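PDB 2W2L: D-mandelate dehydrogenase from Rhodotorula graminis, which probably oxidises D-mandelate to benzoylformate, and the reverse, by hydride transfer to and from a nicotinamide cofactor. Local coordinates for residues D[117-122]-D[179-184]; D[166-171]-D[188-193]; D[222-227]-D[250-255]. All coordinates share one frame; numbering follows the deposited sequence.

Contact 1: residues D[117-122]-D[179-184]. With NAD (nicotinamide-adenine-dinucleotide), chain K.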
loop_
_atom_site.group_PDB
_atom_site.type_symbol
_atom_site.label_atom_id
_atom_site.label_comp_id
_atom_site.label_asym_id
_atom_site.label_seq_id
_atom_site.Cartn_x
_atom_site.Cartn_y
_atom_site.Cartn_z
ATOM N N THR D 117 -4.516 -5.663 -10.104
ATOM C CA THR D 117 -3.555 -4.730 -10.648
ATOM C C THR D 117 -3.726 -3.372 -10.034
ATOM O O THR D 117 -2.736 -2.628 -9.859
ATOM C CB THR D 117 -3.596 -4.602 -12.182
ATOM O OG1 THR D 117 -3.362 -5.872 -12.815
ATOM C CG2 THR D 117 -2.573 -3.590 -12.647
ATOM N N SER D 118 -4.976 -3.039 -9.700
ATOM C CA SER D 118 -5.314 -1.724 -9.136
ATOM C C SER D 118 -4.789 -1.647 -7.700
ATOM O O SER D 118 -4.341 -0.576 -7.230
ATOM C CB SER D 118 -6.813 -1.437 -9.235
ATOM O OG SER D 118 -7.587 -2.415 -8.570
ATOM N N ASP D 119 -4.762 -2.800 -7.037
ATOM C CA ASP D 119 -4.196 -2.902 -5.684
ATOM C C ASP D 119 -2.671 -2.667 -5.611
ATOM O O ASP D 119 -2.178 -1.945 -4.755
ATOM C CB ASP D 119 -4.470 -4.292 -5.130
ATOM C CG ASP D 119 -5.872 -4.442 -4.582
ATOM O OD1 ASP D 119 -6.615 -3.408 -4.544
ATOM O OD2 ASP D 119 -6.191 -5.604 -4.188
ATOM N N LEU D 120 -1.936 -3.304 -6.502
ATOM C CA LEU D 120 -0.505 -3.169 -6.579
ATOM C C LEU D 120 -0.179 -1.698 -6.845
ATOM O O LEU D 120 0.659 -1.102 -6.171
ATOM C CB LEU D 120 -0.009 -4.091 -7.684
ATOM C CG LEU D 120 1.414 -4.557 -7.627
ATOM C CD1 LEU D 120 2.274 -3.667 -8.494
ATOM C CD2 LEU D 120 1.867 -4.577 -6.179
ATOM N N ALA D 121 -0.920 -1.103 -7.775
ATOM C CA ALA D 121 -0.779 0.304 -8.106
ATOM C C ALA D 121 -1.058 1.182 -6.879
ATOM O O ALA D 121 -0.318 2.148 -6.629
ATOM C CB ALA D 121 -1.720 0.662 -9.255
ATOM N N LEU D 122 -2.130 0.877 -6.136
ATOM C CA LEU D 122 -2.345 1.546 -4.852
ATOM C C LEU D 122 -1.152 1.331 -3.893
ATOM O O LEU D 122 -0.784 2.239 -3.152
ATOM C CB LEU D 122 -3.670 1.131 -4.190
ATOM C CG LEU D 122 -4.236 2.117 -3.158
ATOM C CD1 LEU D 122 -4.830 3.374 -3.789
ATOM C CD2 LEU D 122 -5.256 1.463 -2.261
ATOM N N ALA D 179 -8.137 4.673 -9.263
ATOM C CA ALA D 179 -8.710 5.979 -8.948
ATOM C C ALA D 179 -9.646 5.871 -7.786
ATOM O O ALA D 179 -9.607 6.686 -6.876
ATOM C CB ALA D 179 -9.490 6.502 -10.132
ATOM N N ARG D 180 -10.517 4.884 -7.817
ATOM C CA ARG D 180 -11.636 4.893 -6.889
ATOM C C ARG D 180 -11.073 4.681 -5.480
ATOM O O ARG D 180 -11.631 5.175 -4.484
ATOM C CB ARG D 180 -12.689 3.833 -7.282
ATOM C CG ARG D 180 -13.751 3.545 -6.235
ATOM C CD ARG D 180 -14.547 2.246 -6.550
ATOM N NE ARG D 180 -13.766 1.033 -6.249
ATOM C CZ ARG D 180 -13.442 0.598 -5.012
ATOM N NH1 ARG D 180 -13.842 1.261 -3.931
ATOM N NH2 ARG D 180 -12.704 -0.498 -4.854
ATOM N N LYS D 181 -9.969 3.953 -5.421
ATOM C CA LYS D 181 -9.299 3.644 -4.153
ATOM C C LYS D 181 -8.455 4.824 -3.691
ATOM O O LYS D 181 -8.434 5.118 -2.477
ATOM C CB LYS D 181 -8.410 2.408 -4.293
ATOM C CG LYS D 181 -9.214 1.196 -4.643
ATOM C CD LYS D 181 -8.441 0.020 -5.096
ATOM C CE LYS D 181 -9.445 -1.135 -5.326
ATOM N NZ LYS D 181 -8.905 -2.248 -6.132
ATOM N N ALA D 182 -7.755 5.491 -4.625
ATOM C CA ALA D 182 -7.041 6.705 -4.271
ATOM C C ALA D 182 -8.007 7.822 -3.936
ATOM O O ALA D 182 -7.830 8.519 -2.940
ATOM C CB ALA D 182 -6.062 7.142 -5.383
ATOM N N VAL D 183 -9.029 8.030 -4.756
ATOM C CA VAL D 183 -9.950 9.088 -4.451
ATOM C C VAL D 183 -10.656 8.740 -3.144
ATOM O O VAL D 183 -10.426 9.394 -2.153
ATOM C CB VAL D 183 -10.948 9.409 -5.603
ATOM C CG1 VAL D 183 -11.880 10.579 -5.208
ATOM C CG2 VAL D 183 -10.196 9.717 -6.923
ATOM N N HIS D 184 -11.470 7.697 -3.102
ATOM C CA HIS D 184 -12.297 7.477 -1.915
ATOM C C HIS D 184 -11.596 6.862 -0.731
ATOM O O HIS D 184 -11.928 7.175 0.392
ATOM C CB HIS D 184 -13.564 6.705 -2.226
ATOM C CG HIS D 184 -14.441 7.397 -3.213
ATOM N ND1 HIS D 184 -14.719 6.872 -4.459
ATOM C CD2 HIS D 184 -15.074 8.593 -3.162
ATOM C CE1 HIS D 184 -15.501 7.701 -5.129
ATOM N NE2 HIS D 184 -15.730 8.756 -4.365
HETATM P PA NAD K . -8.829 -1.045 -20.598
HETATM O O1A NAD K . -8.740 -2.200 -21.525
HETATM O O2A NAD K . -10.277 -0.601 -20.550
HETATM O O5B NAD K . -7.710 0.053 -20.991
HETATM C C5B NAD K . -7.738 0.871 -22.144
HETATM C C4B NAD K . -8.062 2.308 -21.709
HETATM O O4B NAD K . -7.011 3.223 -21.985
HETATM C C3B NAD K . -9.315 2.833 -22.400
HETATM O O3B NAD K . -10.131 3.550 -21.502
HETATM C C2B NAD K . -8.792 3.792 -23.433
HETATM O O2B NAD K . -9.699 4.863 -23.564
HETATM C C1B NAD K . -7.411 4.197 -22.930
HETATM N N9A NAD K . -6.440 4.152 -24.042
HETATM C C8A NAD K . -6.517 3.281 -25.115
HETATM N N7A NAD K . -5.473 3.513 -25.941
HETATM C C5A NAD K . -4.719 4.510 -25.409
HETATM C C6A NAD K . -3.559 5.115 -25.873
HETATM N N6A NAD K . -3.184 4.896 -27.137
HETATM N N1A NAD K . -3.004 6.144 -25.135
HETATM C C2A NAD K . -3.596 6.559 -23.950
HETATM N N3A NAD K . -4.758 5.949 -23.498
HETATM C C4A NAD K . -5.314 4.935 -24.219
HETATM O O3 NAD K . -8.210 -1.388 -19.144
HETATM P PN NAD K . -6.784 -2.137 -18.861
HETATM O O1N NAD K . -7.027 -2.672 -17.515
HETATM O O2N NAD K . -6.432 -3.107 -19.939
HETATM O O5D NAD K . -5.578 -1.057 -18.764
HETATM C C5D NAD K . -4.527 -1.069 -19.714
HETATM C C4D NAD K . -3.141 -1.389 -19.151
HETATM O O4D NAD K . -3.127 -2.221 -17.987
HETATM C C3D NAD K . -2.364 -2.148 -20.217
HETATM O O3D NAD K . -1.100 -1.588 -20.510
HETATM C C2D NAD K . -2.088 -3.486 -19.587
HETATM O O2D NAD K . -0.943 -4.107 -20.149
HETATM C C1D NAD K . -2.010 -3.111 -18.106
HETATM N N1N NAD K . -1.951 -4.330 -17.243
HETATM C C2N NAD K . -0.970 -4.452 -16.283
HETATM C C3N NAD K . -0.893 -5.601 -15.464
HETATM C C7N NAD K . 0.223 -5.795 -14.458
HETATM O O7N NAD K . 0.603 -7.130 -14.162
HETATM N N7N NAD K . 0.829 -4.740 -13.883
HETATM C C4N NAD K . -1.803 -6.642 -15.655
HETATM C C5N NAD K . -2.782 -6.527 -16.639
HETATM C C6N NAD K . -2.843 -5.372 -17.427
#
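The carboxylate of Asp119 receives the ammonium of Lys181 from above its plane, 41° out of it, in a salt bridge of 3.0 Å between OD1 and NZ. A second flat group, the nicotinamide ring of NAD, has Thr117 on one face: OG1 stands above the plane, just outside the rim on the C4N side, and comes within 3.3 Å of C4N, the carbon that exchanges hydride in nicotinamide cofactors. Residues 179-184 belong to the crossover helix 173-186 of the Rossmann fold, which connects the first two strands of the NAD-binding domain, and residues 117-122 to helix 114-130, which packs beside it. The axes of 117-122 and 179-184 pass 9.9 Å apart at 42°, and side chains make the contact, Lys181 reaching farthest: its chain is extended beyond CG, which takes NZ across to helix 114-130. There it donates to Ser118 OG as well, at 2.8 Å, so that two oxygens one residue apart grip the same ammonium; a long, weak ion pair with Glu177 OE1 adds to them. Ser118 OG sits between the backbone N and the carbonyl carbon (chi1 58°) and is also bonded to Asp114 O, a turn back in its own helix, which should restrain its rotation. A basic side chain of the other subunit packs on Asp119, and the backbone of that subunit on Lys181, which places the ion pair close to the dimer interface. Toward the backbone of Lys181 the contact turns apolar. Leu122 crosses the root of the lysine chain, its CD1 lying 3.7 Å from Lys181 CB and 4.3 Å from Ala182 CB, while the other methyl, CD2, approaches Lys181 CB to 3.9 Å.

Contact 2: residues D[166-171]-D[188-193]; sequences LGAVGL and MKLVYY
Leu171 and Tyr192 make the closely fitted end of this contact: Leu171 CD2 sits over the centre of the Tyr192 ring in a CH-pi contact, 3.8 Å from the centroid and 6° off the normal, while Leu171 CB lies above CD1 on the same face. The phenol OH is held by Glu203. On the same side of the sheet Ala168 CB fills in between Tyr192 CB, 3.8 Å away, and Leu190 CD1, and Leu166 lies alongside Leu190, both pointing the same way. Met188 bends at chi3 (73°), bringing CE within 3.6 Å of Leu166 CB. Strands 165-169 and 189-193 run parallel as the two ends of the first beta-alpha-beta crossover of the Rossmann fold, with helix 173-186 between them in sequence. Five backbone bonds join them, from Leu166 N to Lys189 O through Gly170 N to Tyr193 O (2.8 Å). Gly170, whose backbone angles suit only glycine, opens the turn beside NAD. Between the two strands the opposite face, covered by helix 214-220, meets less closely: Gly167 offers no side chain to Val191, and the side chains of Val169 and Tyr193 stay apart. Lys189, whose CB points away from strand 165-169, is exposed.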
loop_
_atom_site.group_PDB
_atom_site.type_symbol
_atom_site.label_atom_id
_atom_site.label_comp_id
_atom_site.label_asym_id
_atom_site.label_seq_id
_atom_site.Cartn_x
_atom_site.Cartn_y
_atom_site.Cartn_z
ATOM N N LEU D 166 -3.679 12.937 -8.105
ATOM C CA LEU D 166 -3.247 11.779 -8.864
ATOM C C LEU D 166 -3.591 12.074 -10.297
ATOM O O LEU D 166 -4.797 12.315 -10.657
ATOM C CB LEU D 166 -4.038 10.551 -8.411
ATOM C CG LEU D 166 -3.811 9.254 -9.201
ATOM C CD1 LEU D 166 -2.479 8.673 -8.869
ATOM C CD2 LEU D 166 -4.898 8.254 -8.885
ATOM N N GLY D 167 -2.550 12.068 -11.131
ATOM C CA GLY D 167 -2.757 12.282 -12.559
ATOM C C GLY D 167 -2.794 10.974 -13.317
ATOM O O GLY D 167 -1.736 10.324 -13.509
ATOM N N ALA D 168 -3.991 10.589 -13.737
ATOM C CA ALA D 168 -4.153 9.347 -14.476
ATOM C C ALA D 168 -3.896 9.493 -15.979
ATOM O O ALA D 168 -4.611 10.225 -16.680
ATOM C CB ALA D 168 -5.522 8.787 -14.255
ATOM N N VAL D 169 -2.864 8.806 -16.463
ATOM C CA VAL D 169 -2.621 8.647 -17.879
ATOM C C VAL D 169 -3.382 7.405 -18.304
ATOM O O VAL D 169 -2.918 6.265 -18.118
ATOM C CB VAL D 169 -1.080 8.458 -18.170
ATOM C CG1 VAL D 169 -0.865 8.052 -19.610
ATOM C CG2 VAL D 169 -0.326 9.722 -17.918
ATOM N N GLY D 170 -4.553 7.621 -18.892
ATOM C CA GLY D 170 -5.487 6.510 -19.204
ATOM C C GLY D 170 -6.558 6.376 -18.110
ATOM O O GLY D 170 -6.277 6.444 -16.908
ATOM N N LEU D 171 -7.807 6.190 -18.502
ATOM C CA LEU D 171 -8.842 5.987 -17.490
ATOM C C LEU D 171 -9.721 4.779 -17.865
ATOM O O LEU D 171 -10.982 4.812 -17.744
ATOM C CB LEU D 171 -9.668 7.263 -17.272
ATOM C CG LEU D 171 -10.462 7.172 -15.969
ATOM C CD1 LEU D 171 -9.533 7.042 -14.772
ATOM C CD2 LEU D 171 -11.440 8.387 -15.784
ATOM N N MET D 188 -7.222 11.310 -2.459
ATOM C CA MET D 188 -6.517 12.127 -3.445
ATOM C C MET D 188 -7.540 12.794 -4.369
ATOM O O MET D 188 -8.705 12.402 -4.359
ATOM C CB MET D 188 -5.601 11.246 -4.264
ATOM C CG MET D 188 -4.589 10.531 -3.473
ATOM S SD MET D 188 -3.433 9.684 -4.558
ATOM C CE MET D 188 -2.514 11.103 -5.170
ATOM N N LYS D 189 -7.135 13.809 -5.121
ATOM C CA LYS D 189 -7.985 14.356 -6.163
ATOM C C LYS D 189 -7.562 13.772 -7.518
ATOM O O LYS D 189 -6.394 13.354 -7.680
ATOM C CB LYS D 189 -7.909 15.879 -6.187
ATOM C CG LYS D 189 -8.543 16.596 -4.964
ATOM C CD LYS D 189 -7.888 18.044 -4.743
ATOM C CE LYS D 189 -8.708 19.033 -3.837
ATOM N NZ LYS D 189 -8.657 18.777 -2.348
ATOM N N LEU D 190 -8.487 13.734 -8.489
ATOM C CA LEU D 190 -8.201 13.143 -9.814
ATOM C C LEU D 190 -8.262 14.094 -11.028
ATOM O O LEU D 190 -9.266 14.777 -11.267
ATOM C CB LEU D 190 -9.041 11.865 -10.077
ATOM C CG LEU D 190 -8.845 11.074 -11.394
ATOM C CD1 LEU D 190 -7.637 10.205 -11.354
ATOM C CD2 LEU D 190 -10.027 10.216 -11.740
ATOM N N VAL D 191 -7.171 14.117 -11.803
ATOM C CA VAL D 191 -7.235 14.647 -13.150
ATOM C C VAL D 191 -6.738 13.583 -14.055
ATOM O O VAL D 191 -5.831 12.834 -13.683
ATOM C CB VAL D 191 -6.520 16.000 -13.324
ATOM C CG1 VAL D 191 -6.531 16.729 -12.022
ATOM C CG2 VAL D 191 -5.116 15.871 -13.888
ATOM N N TYR D 192 -7.347 13.472 -15.223
ATOM C CA TYR D 192 -6.941 12.425 -16.124
ATOM C C TYR D 192 -6.843 12.903 -17.538
ATOM O O TYR D 192 -7.563 13.839 -17.945
ATOM C CB TYR D 192 -7.872 11.214 -16.064
ATOM C CG TYR D 192 -9.189 11.437 -16.737
ATOM C CD1 TYR D 192 -9.466 10.889 -18.003
ATOM C CD2 TYR D 192 -10.175 12.197 -16.121
ATOM C CE1 TYR D 192 -10.709 11.111 -18.643
ATOM C CE2 TYR D 192 -11.419 12.417 -16.743
ATOM C CZ TYR D 192 -11.684 11.879 -17.991
ATOM O OH TYR D 192 -12.938 12.117 -18.544
ATOM N N TYR D 193 -5.929 12.255 -18.274
ATOM C CA TYR D 193 -5.937 12.351 -19.706
ATOM C C TYR D 193 -6.303 11.013 -20.323
ATOM O O TYR D 193 -5.771 9.983 -19.915
ATOM C CB TYR D 193 -4.602 12.879 -20.276
ATOM C CG TYR D 193 -4.506 12.539 -21.760
ATOM C CD1 TYR D 193 -5.093 13.365 -22.739
ATOM C CD2 TYR D 193 -3.909 11.335 -22.170
ATOM C CE1 TYR D 193 -5.030 13.032 -24.078
ATOM C CE2 TYR D 193 -3.864 10.990 -23.492
ATOM C CZ TYR D 193 -4.432 11.841 -24.446
ATOM O OH TYR D 193 -4.354 11.446 -25.773
#

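Contact 3: residues D[222-227]-D[250-255]; sequences DCVSVS and SRIVNT. With NAD (nicotinamide-adenine-dinucleotide), chain K.
Arg251 runs extended to NE, and the turn at its end points NH1 at Asp222 O, just before strand 223-226, 2.7 Å away. The oxygen lies in the guanidinium plane, but the donor stands 45° above the carbonyl plane. The same oxygen takes a weak bond from Arg251 N, so one residue clasps it with backbone and side chain together. The carboxylate of Asp222 turns to Lys247 for its salt bridge. Beyond this clasp the strands 223-226 and 250-254, neighbours in the parallel sheet of the Rossmann fold, pair side chain with side chain. Val224 and Ile252 lie side by side and point the same way, Val224 CB being 3.7 Å from Ile252 CG1. Ile252 CG1 is anti to the backbone N and the chain stays extended (chi2 -179°), which carries CD1 obliquely onto Val226 CG2, 4.1 Å off. On the other face Cys223 SG lies against Arg251 CB, with Val253 CG1 farther off, and Ser225 CB touches Val253 CG2. Asn254 OD1 lies against Val226 CB but bonds to Ala256 N, forming an Asx turn, while the strands diverge. Two waters take over there: one joins Ser225 OG, also bonded to Gln175 NE2, with Val226 O and Thr255 OG1, the other Ser227 OG, Thr255 OG1 and the ribose O4D of NAD. Hydrophobic pairs thus give way to polar groups at the C-terminal strand ends, where Thr255 O accepts from NAD N7N at 2.8 Å, a bond that would restrain the rotation of the carboxamide, consistent with a part in orienting the nicotinamide.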
loop_
_atom_site.group_PDB
_atom_site.type_symbol
_atom_site.label_atom_id
_atom_site.label_comp_id
_atom_site.label_asym_id
_atom_site.label_seq_id
_atom_site.Cartn_x
_atom_site.Cartn_y
_atom_site.Cartn_z
ATOM N N ASP D 222 0.795 15.385 -8.656
ATOM C CA ASP D 222 1.697 15.174 -7.533
ATOM C C ASP D 222 2.171 13.758 -7.611
ATOM O O ASP D 222 3.306 13.436 -7.246
ATOM C CB ASP D 222 0.967 15.392 -6.205
ATOM C CG ASP D 222 0.704 16.878 -5.916
ATOM O OD1 ASP D 222 1.701 17.641 -5.921
ATOM O OD2 ASP D 222 -0.478 17.290 -5.719
ATOM N N CYS D 223 1.299 12.894 -8.108
ATOM C CA CYS D 223 1.754 11.588 -8.557
ATOM C C CYS D 223 1.011 11.227 -9.849
ATOM O O CYS D 223 -0.190 11.435 -9.955
ATOM C CB CYS D 223 1.548 10.559 -7.443
ATOM S SG CYS D 223 2.030 8.873 -7.784
ATOM N N VAL D 224 1.742 10.706 -10.833
ATOM C CA VAL D 224 1.179 10.217 -12.101
ATOM C C VAL D 224 1.048 8.682 -12.072
ATOM O O VAL D 224 2.016 7.952 -11.714
ATOM C CB VAL D 224 2.080 10.641 -13.298
ATOM C CG1 VAL D 224 1.682 9.912 -14.590
ATOM C CG2 VAL D 224 2.017 12.177 -13.536
ATOM N N SER D 225 -0.142 8.195 -12.440
ATOM C CA SER D 225 -0.384 6.751 -12.652
ATOM C C SER D 225 -0.558 6.393 -14.149
ATOM O O SER D 225 -1.574 6.741 -14.791
ATOM C CB SER D 225 -1.603 6.283 -11.853
ATOM O OG SER D 225 -1.932 4.922 -12.118
ATOM N N VAL D 226 0.423 5.691 -14.695
ATOM C CA VAL D 226 0.351 5.266 -16.077
ATOM C C VAL D 226 -0.408 3.965 -16.186
ATOM O O VAL D 226 0.022 2.963 -15.635
ATOM C CB VAL D 226 1.779 5.074 -16.650
ATOM C CG1 VAL D 226 1.716 4.685 -18.104
ATOM C CG2 VAL D 226 2.542 6.343 -16.530
ATOM N N SER D 227 -1.529 3.954 -16.887
ATOM C CA SER D 227 -2.273 2.705 -17.095
ATOM C C SER D 227 -2.833 2.718 -18.493
ATOM O O SER D 227 -3.993 2.986 -18.661
ATOM C CB SER D 227 -3.410 2.541 -16.074
ATOM O OG SER D 227 -4.131 1.300 -16.236
ATOM N N SER D 250 7.738 15.748 -7.650
ATOM C CA SER D 250 6.587 14.871 -7.894
ATOM C C SER D 250 7.013 13.387 -8.020
ATOM O O SER D 250 8.201 13.052 -7.811
ATOM C CB SER D 250 5.799 15.310 -9.133
ATOM O OG SER D 250 6.739 15.605 -10.160
ATOM N N ARG D 251 6.029 12.541 -8.373
ATOM C CA ARG D 251 6.089 11.086 -8.281
ATOM C C ARG D 251 5.421 10.449 -9.474
ATOM O O ARG D 251 4.507 11.047 -10.102
ATOM C CB ARG D 251 5.353 10.624 -7.019
ATOM C CG ARG D 251 5.908 11.221 -5.711
ATOM C CD ARG D 251 4.885 11.217 -4.606
ATOM N NE ARG D 251 5.207 12.236 -3.622
ATOM C CZ ARG D 251 4.870 13.518 -3.729
ATOM N NH1 ARG D 251 4.182 13.971 -4.785
ATOM N NH2 ARG D 251 5.215 14.348 -2.763
ATOM N N ILE D 252 5.846 9.231 -9.789
ATOM C CA ILE D 252 5.218 8.474 -10.875
ATOM C C ILE D 252 5.215 6.970 -10.575
ATOM O O ILE D 252 6.182 6.429 -9.974
ATOM C CB ILE D 252 5.857 8.777 -12.277
ATOM C CG1 ILE D 252 4.916 8.327 -13.425
ATOM C CG2 ILE D 252 7.245 8.168 -12.397
ATOM C CD1 ILE D 252 5.475 8.565 -14.818
ATOM N N VAL D 253 4.115 6.317 -10.960
ATOM C CA VAL D 253 4.020 4.860 -10.888
ATOM C C VAL D 253 3.603 4.284 -12.231
ATOM O O VAL D 253 2.820 4.907 -12.982
ATOM C CB VAL D 253 3.049 4.369 -9.747
ATOM C CG1 VAL D 253 3.547 4.865 -8.334
ATOM C CG2 VAL D 253 1.521 4.711 -10.065
ATOM N N ASN D 254 4.130 3.101 -12.525
ATOM C CA ASN D 254 3.794 2.357 -13.737
ATOM C C ASN D 254 3.370 0.912 -13.490
ATOM O O ASN D 254 4.118 0.117 -12.944
ATOM C CB ASN D 254 4.948 2.342 -14.732
ATOM C CG ASN D 254 4.486 1.911 -16.143
ATOM O OD1 ASN D 254 3.278 1.702 -16.376
ATOM N ND2 ASN D 254 5.429 1.785 -17.077
ATOM N N THR D 255 2.165 0.563 -13.919
ATOM C CA THR D 255 1.715 -0.829 -13.855
ATOM C C THR D 255 1.252 -1.286 -15.215
ATOM O O THR D 255 0.731 -2.387 -15.353
ATOM C CB THR D 255 0.565 -1.047 -12.828
ATOM O OG1 THR D 255 -0.555 -0.250 -13.191
ATOM C CG2 THR D 255 1.000 -0.682 -11.398
HETATM P PA NAD K . -8.829 -1.045 -20.598
HETATM O O1A NAD K . -8.740 -2.200 -21.525
HETATM O O2A NAD K . -10.277 -0.601 -20.550
HETATM O O5B NAD K . -7.710 0.053 -20.991
HETATM C C5B NAD K . -7.738 0.871 -22.144
HETATM C C4B NAD K . -8.062 2.308 -21.709
HETATM O O4B NAD K . -7.011 3.223 -21.985
HETATM C C3B NAD K . -9.315 2.833 -22.400
HETATM O O3B NAD K . -10.131 3.550 -21.502
HETATM C C2B NAD K . -8.792 3.792 -23.433
HETATM O O2B NAD K . -9.699 4.863 -23.564
HETATM C C1B NAD K . -7.411 4.197 -22.930
HETATM N N9A NAD K . -6.440 4.152 -24.042
HETATM C C8A NAD K . -6.517 3.281 -25.115
HETATM N N7A NAD K . -5.473 3.513 -25.941
HETATM C C5A NAD K . -4.719 4.510 -25.409
HETATM C C6A NAD K . -3.559 5.115 -25.873
HETATM N N6A NAD K . -3.184 4.896 -27.137
HETATM N N1A NAD K . -3.004 6.144 -25.135
HETATM C C2A NAD K . -3.596 6.559 -23.950
HETATM N N3A NAD K . -4.758 5.949 -23.498
HETATM C C4A NAD K . -5.314 4.935 -24.219
HETATM O O3 NAD K . -8.210 -1.388 -19.144
HETATM P PN NAD K . -6.784 -2.137 -18.861
HETATM O O1N NAD K . -7.027 -2.672 -17.515
HETATM O O2N NAD K . -6.432 -3.107 -19.939
HETATM O O5D NAD K . -5.578 -1.057 -18.764
HETATM C C5D NAD K . -4.527 -1.069 -19.714
HETATM C C4D NAD K . -3.141 -1.389 -19.151
HETATM O O4D NAD K . -3.127 -2.221 -17.987
HETATM C C3D NAD K . -2.364 -2.148 -20.217
HETATM O O3D NAD K . -1.100 -1.588 -20.510
HETATM C C2D NAD K . -2.088 -3.486 -19.587
HETATM O O2D NAD K . -0.943 -4.107 -20.149
HETATM C C1D NAD K . -2.010 -3.111 -18.106
HETATM N N1N NAD K . -1.951 -4.330 -17.243
HETATM C C2N NAD K . -0.970 -4.452 -16.283
HETATM C C3N NAD K . -0.893 -5.601 -15.464
HETATM C C7N NAD K . 0.223 -5.795 -14.458
HETATM O O7N NAD K . 0.603 -7.130 -14.162
HETATM N N7N NAD K . 0.829 -4.740 -13.883
HETATM C C4N NAD K . -1.803 -6.642 -15.655
HETATM C C5N NAD K . -2.782 -6.527 -16.639
HETATM C C6N NAD K . -2.843 -5.372 -17.427
HETATM O O HOH W 1 -0.267 2.760 -12.608
HETATM O O HOH W 2 -2.438 -0.768 -15.345
#

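Overall arrangement
All three contacts are largely buried in the NAD-binding domain. Contacts 2 and 3 hold one parallel sheet through backbone bonds and apolar pairs: strands 165-169 and 223-226 are neighbours in it, joined by the Gly167 backbone to Cys223 and Ser225, so four adjacent strands run from 189-193 to 250-254. Contact 1 rests instead on an ion pair and a serine bond between helices beside the other subunit. Its crossover helix covers the strands of contact 2, where Ala182 meets Leu166 and Met188, and its Thr117 and Ala121 touch Thr255 of contact 3. Contacts 1 and 3 reach the nicotinamide end of NAD; contact 2 meets the cofactor through Leu171 and has an exposed margin at Lys189.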